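Extracellular solute-binding protein, family 5 (Chelativorans sp., PDB 6WM6) binds EDTA and related aminopolycarboxylates in the periplasm, probably delivering them to an ABC transporter for uptake. Local coordinates at residues Leu78-Phe91 with Arg544-Thr556. Numbering follows the deposited sequence.
Sequences LPIVPSAFMVQPDF and RDNPNQLGPAYNT. With EDO (1,2-ethanediol), chain G; EDO (1,2-ethanediol), chain E; EDO (1,2-ethanediol), chain I; SO4 (sulfate ion), chain C.
Pro89, with the largest buried surface of the contact, sets its ring between the carbonyl of Asp545, the amide of Asn546 and the phenol end of Tyr554. A proline suits this place because its compact ring packs CG and CD against both Asn546 OD1 and the phenol; Pro89 N, 2.9 Å from Asn546 OD1, has no hydrogen to share, so that approach is no hydrogen bond. The Pro89 CD methylene packs 3.7 Å from Tyr554 CZ, coming obliquely to the ring. Tyr554 in turn is steadied by Arg544, whose NH1 bonds to its OH in the guanidinium plane, while Arg544 NE holds the carbonyl of Val39. At the ring's edge, Gln88 OE1 approaches Tyr554 CE2, the amide and ring planes 70° apart.

Leu550 fills the apolar middle. One branch, CD1, lies 3.5 Å from Met86 SD, and the other, CD2, faces Val87 CG2; the Leu78 and Leu550 side chains cross at about a right angle, Leu78 CD2 reaching Leu550 CD1. Met86 suits its place because its unbranched chain, bent at chi2 and chi3, can bring SD and CE against Leu550 CD1. Residues 85-87 pair with strand 93-95 as a two-stranded antiparallel hairpin, with a type I turn from Gln88 to Phe91; in this family 5 solute-binding protein the hairpin and the residues before it pack on the irregular loop between strands 540-541 and 560-561.

Asn546 stitches the two together. With CG anti to the backbone N (chi1 -172°), its ND2 gives one hydrogen to Val87 O (3.1 Å, 157°) and the other to Gly551 O, the latter exactly in the amide plane. Replaced by a leucine, this side chain would probably leave Val87 O without its cross-segment donor and Gly551 O with just the Tyr554 N bond from this loop. Asn548 OD1 meanwhile makes an Asx turn with Leu550 N (2.9 Å), which probably holds the backbone at the leucine that packs on Met86 and Val87.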
ATOM      1  N   LEU A  78       0.421 -14.055  -3.838  1.00 17.22           N
ATOM      2  CA  LEU A  78      -0.708 -14.349  -2.950  1.00 16.50           C
ATOM      3  C   LEU A  78      -1.324 -15.724  -3.182  1.00 16.19           C
ATOM      4  O   LEU A  78      -1.727 -16.364  -2.187  1.00 17.94           O
ATOM      5  CB  LEU A  78      -1.771 -13.240  -3.002  1.00 17.97           C
ATOM      6  CG  LEU A  78      -1.543 -12.084  -2.047  1.00 18.99           C
ATOM      7  CD1 LEU A  78      -2.456 -10.930  -2.438  1.00 18.39           C
ATOM      8  CD2 LEU A  78      -1.746 -12.468  -0.587  1.00 22.70           C
ATOM      9  N   PRO A  79      -1.417 -16.239  -4.412  1.00 16.19           N
ATOM     10  CA  PRO A  79      -2.002 -17.579  -4.612  1.00 17.03           C
ATOM     11  C   PRO A  79      -1.155 -18.724  -4.113  1.00 16.41           C
ATOM     12  O   PRO A  79      -1.675 -19.842  -4.047  1.00 17.97           O
ATOM     13  CB  PRO A  79      -2.189 -17.664  -6.132  1.00 18.24           C
ATOM     14  CG  PRO A  79      -2.247 -16.221  -6.577  1.00 18.00           C
ATOM     15  CD  PRO A  79      -1.245 -15.524  -5.678  1.00 17.39           C
ATOM     16  N   ILE A  80       0.115 -18.497  -3.774  1.00 16.83           N
ATOM     17  CA  ILE A  80       0.998 -19.566  -3.334  1.00 16.15           C
ATOM     18  C   ILE A  80       1.461 -19.423  -1.890  1.00 16.99           C
ATOM     19  O   ILE A  80       1.947 -20.407  -1.304  1.00 18.04           O
ATOM     20  CB  ILE A  80       2.204 -19.748  -4.278  1.00 19.73           C
ATOM     21  CG1 ILE A  80       3.294 -18.729  -4.001  1.00 22.12           C
ATOM     22  CG2 ILE A  80       1.760 -19.675  -5.732  1.00 19.70           C
ATOM     23  CD1 ILE A  80       4.579 -18.989  -4.775  1.00 21.09           C
ATOM     24  N   VAL A  81       1.355 -18.257  -1.278  1.00 18.22           N
ATOM     25  CA  VAL A  81       1.914 -17.996   0.049  1.00 18.97           C
ATOM     26  C   VAL A  81       0.773 -18.005   1.063  1.00 19.74           C
ATOM     27  O   VAL A  81      -0.204 -17.262   0.883  1.00 21.13           O
ATOM     28  CB  VAL A  81       2.638 -16.644   0.059  1.00 20.29           C
ATOM     29  CG1 VAL A  81       3.051 -16.281   1.486  1.00 24.37           C
ATOM     30  CG2 VAL A  81       3.844 -16.667  -0.837  1.00 23.40           C
ATOM     31  N   PRO A  82       0.850 -18.804   2.127  1.00 16.95           N
ATOM     32  CA  PRO A  82      -0.209 -18.769   3.145  1.00 18.31           C
ATOM     33  C   PRO A  82      -0.002 -17.611   4.107  1.00 20.14           C
ATOM     34  O   PRO A  82       1.127 -17.182   4.362  1.00 20.07           O
ATOM     35  CB  PRO A  82      -0.065 -20.123   3.858  1.00 23.43           C
ATOM     36  CG  PRO A  82       1.304 -20.592   3.567  1.00 21.65           C
ATOM     37  CD  PRO A  82       1.850 -19.856   2.387  1.00 17.82           C
ATOM     38  N   SER A  83      -1.120 -17.096   4.630  1.00 18.27           N
ATOM     39  CA  SER A  83      -1.148 -15.907   5.472  1.00 17.29           C
ATOM     40  C   SER A  83      -1.919 -16.218   6.748  1.00 17.13           C
ATOM     41  O   SER A  83      -2.976 -16.846   6.699  1.00 17.79           O
ATOM     42  CB  SER A  83      -1.860 -14.725   4.769  1.00 18.18           C
ATOM     43  OG  SER A  83      -1.266 -14.436   3.504  1.00 20.85           O
ATOM     44  N   ALA A  84      -1.446 -15.715   7.903  1.00 16.49           N
ATOM     45  CA  ALA A  84      -2.207 -15.893   9.135  1.00 16.20           C
ATOM     46  C   ALA A  84      -3.522 -15.120   9.092  1.00 16.65           C
ATOM     47  O   ALA A  84      -4.578 -15.669   9.444  1.00 16.69           O
ATOM     48  CB  ALA A  84      -1.363 -15.489  10.353  1.00 16.89           C
ATOM     49  N   PHE A  85      -3.472 -13.838   8.693  1.00 14.65           N
ATOM     50  CA  PHE A  85      -4.632 -12.997   8.498  1.00 15.19           C
ATOM     51  C   PHE A  85      -4.526 -12.354   7.132  1.00 14.90           C
ATOM     52  O   PHE A  85      -3.438 -12.228   6.570  1.00 16.85           O
ATOM     53  CB  PHE A  85      -4.714 -11.859   9.545  1.00 15.25           C
ATOM     54  CG  PHE A  85      -4.958 -12.323  10.958  1.00 14.99           C
ATOM     55  CD1 PHE A  85      -3.948 -12.889  11.715  1.00 15.99           C
ATOM     56  CD2 PHE A  85      -6.211 -12.176  11.530  1.00 16.11           C
ATOM     57  CE1 PHE A  85      -4.180 -13.323  13.026  1.00 16.05           C
ATOM     58  CE2 PHE A  85      -6.445 -12.608  12.838  1.00 17.41           C
ATOM     59  CZ  PHE A  85      -5.433 -13.193  13.574  1.00 17.49           C
ATOM     60  N   MET A  86      -5.672 -11.935   6.585  1.00 15.72           N
ATOM     61  CA  MET A  86      -5.727 -11.299   5.274  1.00 15.06           C
ATOM     62  C   MET A  86      -6.613 -10.072   5.322  1.00 15.55           C
ATOM     63  O   MET A  86      -7.693 -10.080   5.930  1.00 16.27           O
ATOM     64  CB  MET A  86      -6.252 -12.283   4.246  1.00 16.74           C
ATOM     65  CG  MET A  86      -6.320 -11.747   2.821  1.00 17.24           C
ATOM     66  SD  MET A  86      -4.784 -11.006   2.231  1.00 16.85           S
ATOM     67  CE  MET A  86      -3.591 -12.275   2.688  1.00 18.26           C
ATOM     68  N   VAL A  87      -6.141  -9.006   4.683  1.00 14.28           N
ATOM     69  CA  VAL A  87      -6.908  -7.766   4.602  1.00 15.75           C
ATOM     70  C   VAL A  87      -8.050  -7.921   3.614  1.00 14.29           C
ATOM     71  O   VAL A  87      -7.841  -8.391   2.482  1.00 16.08           O
ATOM     72  CB  VAL A  87      -6.002  -6.597   4.198  1.00 16.00           C
ATOM     73  CG1 VAL A  87      -6.784  -5.286   4.311  1.00 18.25           C
ATOM     74  CG2 VAL A  87      -4.737  -6.537   5.068  1.00 18.97           C
ATOM     75  N   GLN A  88      -9.237  -7.544   4.040  1.00 14.45           N
ATOM     76  CA  GLN A  88     -10.483  -7.699   3.305  1.00 14.39           C
ATOM     77  C   GLN A  88     -10.912  -6.374   2.692  1.00 14.63           C
ATOM     78  O   GLN A  88     -10.397  -5.306   3.047  1.00 14.66           O
ATOM     79  CB  GLN A  88     -11.594  -8.170   4.260  1.00 15.04           C
ATOM     80  CG  GLN A  88     -11.260  -9.424   5.051  1.00 14.98           C
ATOM     81  CD  GLN A  88     -11.063 -10.606   4.155  1.00 16.22           C
ATOM     82  OE1 GLN A  88     -12.020 -11.055   3.488  1.00 18.33           O
ATOM     83  NE2 GLN A  88      -9.853 -11.118   4.086  1.00 17.41           N
ATOM     84  N   PRO A  89     -11.914  -6.392   1.811  1.00 14.23           N
ATOM     85  CA  PRO A  89     -12.265  -5.146   1.109  1.00 13.59           C
ATOM     86  C   PRO A  89     -12.777  -4.051   2.007  1.00 15.22           C
ATOM     87  O   PRO A  89     -12.658  -2.872   1.622  1.00 16.42           O
ATOM     88  CB  PRO A  89     -13.301  -5.599   0.060  1.00 14.85           C
ATOM     89  CG  PRO A  89     -12.864  -7.004  -0.271  1.00 15.26           C
ATOM     90  CD  PRO A  89     -12.398  -7.586   1.066  1.00 15.37           C
ATOM     91  N   ASP A  90     -13.358  -4.390   3.162  1.00 15.46           N
ATOM     92  CA  ASP A  90     -13.788  -3.385   4.134  1.00 15.75           C
ATOM     93  C   ASP A  90     -12.652  -2.929   5.046  1.00 16.37           C
ATOM     94  O   ASP A  90     -12.911  -2.201   6.009  1.00 17.89           O
ATOM     95  CB  ASP A  90     -14.979  -3.916   4.940  1.00 17.32           C
ATOM     96  CG  ASP A  90     -14.668  -5.180   5.711  1.00 19.49           C
ATOM     97  OD1 ASP A  90     -13.528  -5.656   5.714  1.00 19.02           O
ATOM     98  OD2 ASP A  90     -15.620  -5.704   6.365  1.00 22.35           O
ATOM     99  N   PHE A  91     -11.413  -3.307   4.743  1.00 15.86           N
ATOM    100  CA  PHE A  91     -10.187  -2.890   5.436  1.00 16.14           C
ATOM    101  C   PHE A  91     -10.049  -3.538   6.811  1.00 18.56           C
ATOM    102  O   PHE A  91      -9.267  -3.066   7.644  1.00 21.26           O
ATOM    103  CB  PHE A  91     -10.031  -1.368   5.497  1.00 18.07           C
ATOM    104  CG  PHE A  91      -8.596  -0.875   5.401  1.00 16.67           C
ATOM    105  CD1 PHE A  91      -7.663  -1.458   4.561  1.00 19.82           C
ATOM    106  CD2 PHE A  91      -8.208   0.220   6.125  1.00 19.82           C
ATOM    107  CE1 PHE A  91      -6.359  -0.950   4.461  1.00 19.05           C
ATOM    108  CE2 PHE A  91      -6.909   0.723   6.026  1.00 19.97           C
ATOM    109  CZ  PHE A  91      -6.005   0.142   5.206  1.00 19.03           C
ATOM    110  N   ARG A 544     -13.221  -9.307  -7.101  1.00 14.81           N
ATOM    111  CA  ARG A 544     -13.698  -8.020  -6.642  1.00 14.62           C
ATOM    112  C   ARG A 544     -12.525  -7.167  -6.223  1.00 14.55           C
ATOM    113  O   ARG A 544     -11.443  -7.651  -5.884  1.00 15.76           O
ATOM    114  CB  ARG A 544     -14.716  -8.165  -5.508  1.00 14.72           C
ATOM    115  CG  ARG A 544     -14.131  -8.706  -4.185  1.00 15.01           C
ATOM    116  CD  ARG A 544     -15.205  -8.841  -3.114  1.00 15.72           C
ATOM    117  NE  ARG A 544     -16.198  -9.830  -3.511  1.00 15.42           N
ATOM    118  CZ  ARG A 544     -16.157 -11.119  -3.234  1.00 16.13           C
ATOM    119  NH1 ARG A 544     -15.158 -11.636  -2.555  1.00 16.49           N
ATOM    120  NH2 ARG A 544     -17.137 -11.907  -3.662  1.00 18.93           N
ATOM    121  N   ASP A 545     -12.775  -5.874  -6.200  1.00 15.55           N
ATOM    122  CA  ASP A 545     -11.762  -4.956  -5.721  1.00 14.63           C
ATOM    123  C   ASP A 545     -11.508  -5.203  -4.241  1.00 15.74           C
ATOM    124  O   ASP A 545     -12.410  -5.523  -3.472  1.00 16.59           O
ATOM    125  CB  ASP A 545     -12.196  -3.511  -5.935  1.00 15.13           C
ATOM    126  CG  ASP A 545     -11.071  -2.514  -5.776  1.00 16.35           C
ATOM    127  OD1 ASP A 545      -9.883  -2.904  -5.812  1.00 16.73           O
ATOM    128  OD2 ASP A 545     -11.411  -1.317  -5.610  1.00 17.95           O
ATOM    129  N   ASN A 546     -10.259  -5.045  -3.848  1.00 15.44           N
ATOM    130  CA  ASN A 546      -9.824  -5.118  -2.454  1.00 14.87           C
ATOM    131  C   ASN A 546      -8.901  -3.925  -2.369  1.00 17.42           C
ATOM    132  O   ASN A 546      -7.717  -4.036  -2.689  1.00 16.88           O
ATOM    133  CB  ASN A 546      -9.136  -6.449  -2.203  1.00 15.51           C
ATOM    134  CG  ASN A 546      -8.830  -6.687  -0.743  1.00 16.10           C
ATOM    135  OD1 ASN A 546      -9.537  -6.193   0.129  1.00 16.38           O
ATOM    136  ND2 ASN A 546      -7.784  -7.453  -0.463  1.00 16.00           N
ATOM    137  N   PRO A 547      -9.444  -2.720  -2.052  1.00 15.77           N
ATOM    138  CA  PRO A 547      -8.755  -1.448  -2.382  1.00 16.85           C
ATOM    139  C   PRO A 547      -7.705  -1.061  -1.349  1.00 17.27           C
ATOM    140  O   PRO A 547      -7.735   0.016  -0.716  1.00 18.77           O
ATOM    141  CB  PRO A 547      -9.917  -0.444  -2.455  1.00 16.11           C
ATOM    142  CG  PRO A 547     -10.946  -1.012  -1.536  1.00 16.69           C
ATOM    143  CD  PRO A 547     -10.860  -2.521  -1.705  1.00 15.47           C
ATOM    144  N   ASN A 548      -6.732  -1.934  -1.199  1.00 15.88           N
ATOM    145  CA  ASN A 548      -5.690  -1.822  -0.205  1.00 14.80           C
ATOM    146  C   ASN A 548      -4.452  -2.520  -0.759  1.00 16.06           C
ATOM    147  O   ASN A 548      -4.453  -3.030  -1.878  1.00 16.06           O
ATOM    148  CB  ASN A 548      -6.133  -2.417   1.114  1.00 15.18           C
ATOM    149  CG  ASN A 548      -6.616  -3.830   0.958  1.00 16.67           C
ATOM    150  OD1 ASN A 548      -5.828  -4.712   0.565  1.00 16.66           O
ATOM    151  ND2 ASN A 548      -7.887  -4.075   1.221  1.00 16.35           N
ATOM    152  N   GLN A 549      -3.366  -2.541   0.027  1.00 15.31           N
ATOM    153  CA  GLN A 549      -2.121  -3.083  -0.500  1.00 15.83           C
ATOM    154  C   GLN A 549      -2.201  -4.551  -0.856  1.00 16.22           C
ATOM    155  O   GLN A 549      -1.407  -5.020  -1.674  1.00 17.75           O
ATOM    156  CB  GLN A 549      -0.984  -2.873   0.479  1.00 18.14           C
ATOM    157  CG  GLN A 549      -0.563  -1.425   0.579  1.00 18.57           C
ATOM    158  CD  GLN A 549       0.764  -1.268   1.299  1.00 20.70           C
ATOM    159  OE1 GLN A 549       0.825  -1.308   2.517  1.00 22.64           O
ATOM    160  NE2 GLN A 549       1.824  -1.121   0.528  1.00 20.25           N
ATOM    161  N   LEU A 550      -3.091  -5.307  -0.233  1.00 16.11           N
ATOM    162  CA  LEU A 550      -3.171  -6.736  -0.546  1.00 16.18           C
ATOM    163  C   LEU A 550      -3.800  -6.954  -1.915  1.00 16.08           C
ATOM    164  O   LEU A 550      -3.296  -7.758  -2.714  1.00 17.33           O
ATOM    165  CB  LEU A 550      -3.881  -7.511   0.562  1.00 17.35           C
ATOM    166  CG  LEU A 550      -3.004  -7.866   1.756  1.00 17.17           C
ATOM    167  CD1 LEU A 550      -2.014  -8.966   1.405  1.00 19.71           C
ATOM    168  CD2 LEU A 550      -2.264  -6.674   2.338  1.00 19.52           C
ATOM    169  N   GLY A 551      -4.893  -6.275  -2.209  1.00 16.04           N
ATOM    170  CA  GLY A 551      -5.395  -6.201  -3.561  1.00 16.03           C
ATOM    171  C   GLY A 551      -6.304  -7.355  -3.966  1.00 14.84           C
ATOM    172  O   GLY A 551      -6.606  -8.263  -3.164  1.00 15.05           O
ATOM    173  N   PRO A 552      -6.760  -7.333  -5.228  1.00 15.91           N
ATOM    174  CA  PRO A 552      -7.797  -8.276  -5.685  1.00 15.50           C
ATOM    175  C   PRO A 552      -7.427  -9.735  -5.606  1.00 15.66           C
ATOM    176  O   PRO A 552      -8.334 -10.576  -5.566  1.00 16.78           O
ATOM    177  CB  PRO A 552      -8.073  -7.843  -7.135  1.00 17.82           C
ATOM    178  CG  PRO A 552      -7.574  -6.443  -7.228  1.00 24.26           C
ATOM    179  CD  PRO A 552      -6.452  -6.279  -6.221  1.00 17.36           C
ATOM    180  N   ALA A 553      -6.153 -10.093  -5.610  1.00 15.54           N
ATOM    181  CA  ALA A 553      -5.760 -11.487  -5.523  1.00 15.64           C
ATOM    182  C   ALA A 553      -5.798 -12.046  -4.116  1.00 15.99           C
ATOM    183  O   ALA A 553      -5.303 -13.161  -3.880  1.00 17.10           O
ATOM    184  CB  ALA A 553      -4.383 -11.708  -6.177  1.00 17.28           C
ATOM    185  N   TYR A 554      -6.458 -11.367  -3.195  1.00 15.16           N
ATOM    186  CA  TYR A 554      -6.599 -11.888  -1.832  1.00 14.78           C
ATOM    187  C   TYR A 554      -7.403 -13.173  -1.741  1.00 15.90           C
ATOM    188  O   TYR A 554      -7.277 -13.881  -0.720  1.00 17.37           O
ATOM    189  CB  TYR A 554      -7.231 -10.843  -0.906  1.00 15.11           C
ATOM    190  CG  TYR A 554      -8.741 -10.715  -0.973  1.00 14.74           C
ATOM    191  CD1 TYR A 554      -9.389 -10.260  -2.118  1.00 15.35           C
ATOM    192  CD2 TYR A 554      -9.527 -11.041   0.141  1.00 15.47           C
ATOM    193  CE1 TYR A 554     -10.777 -10.153  -2.158  1.00 15.16           C
ATOM    194  CE2 TYR A 554     -10.920 -10.921   0.091  1.00 15.28           C
ATOM    195  CZ  TYR A 554     -11.518 -10.468  -1.055  1.00 15.16           C
ATOM    196  OH  TYR A 554     -12.893 -10.361  -1.121  1.00 16.10           O
ATOM    197  N   ASN A 555      -8.212 -13.505  -2.748  1.00 15.05           N
ATOM    198  CA  ASN A 555      -9.136 -14.649  -2.650  1.00 15.09           C
ATOM    199  C   ASN A 555      -9.145 -15.503  -3.919  1.00 15.70           C
ATOM    200  O   ASN A 555     -10.200 -15.976  -4.351  1.00 16.10           O
ATOM    201  CB  ASN A 555     -10.557 -14.191  -2.329  1.00 15.63           C
ATOM    202  CG  ASN A 555     -11.204 -13.508  -3.492  1.00 15.73           C
ATOM    203  OD1 ASN A 555     -10.515 -12.881  -4.301  1.00 15.85           O
ATOM    204  ND2 ASN A 555     -12.524 -13.599  -3.593  1.00 16.66           N
ATOM    205  N   THR A 556      -7.983 -15.750  -4.529  1.00 14.97           N
ATOM    206  CA  THR A 556      -7.952 -16.477  -5.793  1.00 15.41           C
ATOM    207  C   THR A 556      -8.504 -17.895  -5.687  1.00 17.21           C
ATOM    208  O   THR A 556      -8.944 -18.440  -6.708  1.00 17.02           O
ATOM    209  CB  THR A 556      -6.566 -16.539  -6.458  1.00 15.94           C
ATOM    210  OG1 THR A 556      -5.645 -17.322  -5.669  1.00 16.79           O
ATOM    211  CG2 THR A 556      -6.011 -15.146  -6.742  1.00 16.75           C
TER
HETATM  212  C1  EDO G 606      -5.184 -16.125  -1.991  1.00 23.86           C
HETATM  213  O1  EDO G 606      -5.139 -15.780  -3.375  1.00 17.92           O
HETATM  214  C2  EDO G 606      -5.773 -17.527  -1.800  1.00 24.93           C
HETATM  215  O2  EDO G 606      -7.204 -17.569  -2.075  1.00 18.69           O
HETATM  216  C1  EDO E 604      -9.693   1.909   3.236  1.00 28.04           C
HETATM  217  O1  EDO E 604     -11.063   1.573   2.990  1.00 34.60           O
HETATM  218  C2  EDO E 604      -8.942   1.828   1.908  1.00 26.04           C
HETATM  219  O2  EDO E 604      -9.508   0.714   1.204  1.00 25.92           O
HETATM  220  C1  EDO I 608      -1.493  -4.179   5.862  1.00 44.16           C
HETATM  221  O1  EDO I 608      -1.937  -3.250   6.855  1.00 28.79           O
HETATM  222  C2  EDO I 608      -1.870  -3.674   4.475  1.00 46.16           C
HETATM  223  O2  EDO I 608      -1.164  -2.465   4.156  1.00 24.07           O
HETATM  224  S   SO4 C 602       5.235   0.583   1.135  1.00 23.24           S
HETATM  225  O1  SO4 C 602       4.623  -0.693   1.506  1.00 31.75           O
HETATM  226  O2  SO4 C 602       6.063   0.374  -0.050  1.00 51.60           O
HETATM  227  O3  SO4 C 602       4.182   1.547   0.803  1.00 30.23           O
HETATM  228  O4  SO4 C 602       6.060   1.061   2.234  1.00 39.57           O
HETATM  229  O   HOH W   1      -9.851  -1.988   1.909  1.00 16.91           O